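Local coordinates for trehalose synthase regulatory protein (Candida albicans, PDB 5HUS) that probably acts as a regulatory subunit in trehalose synthesis, through a C-terminal domain related to trehalose-phosphatases of the HAD superfamily, at residues A[282-287]-A[293-298]. Sequence-based numbering, arbitrary orientation.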
loop_
_atom_site.group_PDB
_atom_site.type_symbol
_atom_site.label_atom_id
_atom_site.label_comp_id
_atom_site.label_asym_id
_atom_site.label_seq_id
_atom_site.Cartn_x
_atom_site.Cartn_y
_atom_site.Cartn_z
ATOM N N SER A 282 4.803 -21.560 5.204
ATOM C CA SER A 282 4.085 -21.934 3.991
ATOM C C SER A 282 2.831 -21.102 3.740
ATOM O O SER A 282 1.833 -21.226 4.452
ATOM C CB SER A 282 3.703 -23.417 4.038
ATOM O OG SER A 282 2.907 -23.772 2.919
ATOM N N ASN A 283 2.901 -20.250 2.723
ATOM C CA ASN A 283 1.713 -19.657 2.121
ATOM C C ASN A 283 1.724 -19.995 0.635
ATOM O O ASN A 283 1.172 -19.270 -0.192
ATOM C CB ASN A 283 1.655 -18.143 2.355
ATOM C CG ASN A 283 2.945 -17.433 1.973
ATOM O OD1 ASN A 283 3.655 -17.843 1.052
ATOM N ND2 ASN A 283 3.247 -16.349 2.682
ATOM N N GLU A 284 2.373 -21.114 0.320
ATOM C CA GLU A 284 2.565 -21.563 -1.054
ATOM C C GLU A 284 1.264 -21.936 -1.758
ATOM O O GLU A 284 1.178 -21.862 -2.982
ATOM C CB GLU A 284 3.519 -22.761 -1.082
ATOM C CG GLU A 284 4.947 -22.432 -0.672
ATOM C CD GLU A 284 5.843 -23.655 -0.651
ATOM O OE1 GLU A 284 5.599 -24.560 0.177
ATOM O OE2 GLU A 284 6.789 -23.714 -1.462
ATOM N N GLU A 285 0.254 -22.336 -0.993
ATOM C CA GLU A 285 -1.013 -22.742 -1.593
ATOM C C GLU A 285 -1.994 -21.579 -1.753
ATOM O O GLU A 285 -3.032 -21.728 -2.397
ATOM C CB GLU A 285 -1.661 -23.860 -0.774
ATOM C CG GLU A 285 -1.095 -25.241 -1.064
ATOM C CD GLU A 285 0.247 -25.473 -0.410
ATOM O OE1 GLU A 285 0.440 -25.000 0.730
ATOM O OE2 GLU A 285 1.109 -26.126 -1.034
ATOM N N THR A 286 -1.663 -20.423 -1.186
ATOM C CA THR A 286 -2.525 -19.252 -1.331
ATOM C C THR A 286 -2.538 -18.756 -2.777
ATOM O O THR A 286 -1.495 -18.653 -3.418
ATOM C CB THR A 286 -2.087 -18.094 -0.412
ATOM O OG1 THR A 286 -0.943 -17.440 -0.974
ATOM C CG2 THR A 286 -1.749 -18.606 0.977
ATOM N N LYS A 287 -3.727 -18.445 -3.284
ATOM C CA LYS A 287 -3.867 -17.967 -4.655
ATOM C C LYS A 287 -3.479 -16.495 -4.784
ATOM O O LYS A 287 -3.714 -15.700 -3.872
ATOM C CB LYS A 287 -5.303 -18.179 -5.141
ATOM C CG LYS A 287 -5.688 -19.642 -5.284
ATOM C CD LYS A 287 -4.914 -20.297 -6.419
ATOM C CE LYS A 287 -5.131 -21.800 -6.442
ATOM N NZ LYS A 287 -4.608 -22.447 -5.206
ATOM N N GLY A 293 7.171 -14.574 -7.873
ATOM C CA GLY A 293 7.323 -14.713 -6.431
ATOM C C GLY A 293 8.775 -14.650 -5.975
ATOM O O GLY A 293 9.672 -15.104 -6.686
ATOM N N VAL A 294 9.005 -14.065 -4.799
ATOM C CA VAL A 294 10.314 -14.086 -4.138
ATOM C C VAL A 294 10.163 -14.607 -2.719
ATOM O O VAL A 294 9.158 -14.349 -2.065
ATOM C CB VAL A 294 10.981 -12.694 -4.060
ATOM C CG1 VAL A 294 11.973 -12.495 -5.191
ATOM C CG2 VAL A 294 9.939 -11.589 -4.006
ATOM N N ARG A 295 11.173 -15.312 -2.221
ATOM C CA ARG A 295 11.037 -15.961 -0.922
ATOM C C ARG A 295 11.557 -15.128 0.246
ATOM O O ARG A 295 11.368 -15.500 1.403
ATOM C CB ARG A 295 11.731 -17.324 -0.950
ATOM C CG ARG A 295 11.097 -18.251 -1.964
ATOM C CD ARG A 295 11.363 -19.716 -1.685
ATOM N NE ARG A 295 10.383 -20.547 -2.377
ATOM C CZ ARG A 295 9.346 -21.132 -1.784
ATOM N NH1 ARG A 295 9.163 -20.998 -0.477
ATOM N NH2 ARG A 295 8.497 -21.862 -2.496
ATOM N N GLY A 296 12.188 -13.996 -0.048
ATOM C CA GLY A 296 12.669 -13.115 1.004
ATOM C C GLY A 296 12.827 -11.673 0.563
ATOM O O GLY A 296 12.944 -11.388 -0.628
ATOM N N ILE A 297 12.846 -10.757 1.524
ATOM C CA ILE A 297 12.967 -9.339 1.206
ATOM C C ILE A 297 14.374 -8.982 0.714
ATOM O O ILE A 297 14.533 -8.136 -0.165
ATOM C CB ILE A 297 12.591 -8.459 2.421
ATOM C CG1 ILE A 297 12.686 -6.975 2.064
ATOM C CG2 ILE A 297 13.457 -8.788 3.630
ATOM C CD1 ILE A 297 11.755 -6.099 2.868
ATOM N N ASN A 298 15.400 -9.626 1.265
ATOM C CA ASN A 298 16.753 -9.352 0.807
ATOM C C ASN A 298 16.923 -9.767 -0.650
ATOM O O ASN A 298 17.584 -9.079 -1.427
ATOM C CB ASN A 298 17.787 -10.057 1.692
ATOM C CG ASN A 298 17.888 -9.432 3.072
ATOM O OD1 ASN A 298 16.885 -9.005 3.645
ATOM N ND2 ASN A 298 19.101 -9.367 3.609
#
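Glu-284 and Arg-295 reach each other from backbones that stay well apart: the closest pair of CA atoms, those of Glu-284 and Gly-293, is separated by 9.9 Å, so two long side chains make the whole contact. In both residues CG stands anti to the carbonyl carbon (chi1 -67° in Glu-284), and the extended chains beyond it span the gap. They cross at about a right angle and end in a salt bridge, in which Arg-295 NH2 donates to Glu-284 OE2 at 2.7 Å. The oxygen is met on its anti side, somewhat out of the carboxylate plane, and lies at the edge of the guanidinium; with the two planes 86° apart, the groups do not form the coplanar two-bond pair, and NH2 alone bonds, to OE2 alone. Length suits both residues, since each must reach across the wide gap before their charged ends meet at the surface.

Glu-284 is the second residue of a type I turn from Asn-283 to Thr-286. Asn-283 O takes two bonds there, from Thr-286 N at 3.2 Å and from Thr-286 OG1 at 2.9 Å; the short, branched threonine keeps its hydroxyl close enough to reinforce the turn. Asn-283 OD1 turns back to accept from Ser-280 N.

Arg-295 directly follows strand 292-294, where Val-294 packs inward on Val-276 and Leu-278, and Gly-296 is the N-cap of helix 297-304. The surface salt bridge thus ties the connection after strand 272-278 to the strand-to-helix junction beyond the next parallel strand, near one edge of the Rossmann-like alpha/beta core characteristic of the HAD superfamily, where strand 292-294 lies between strands 4-5 and 272-278.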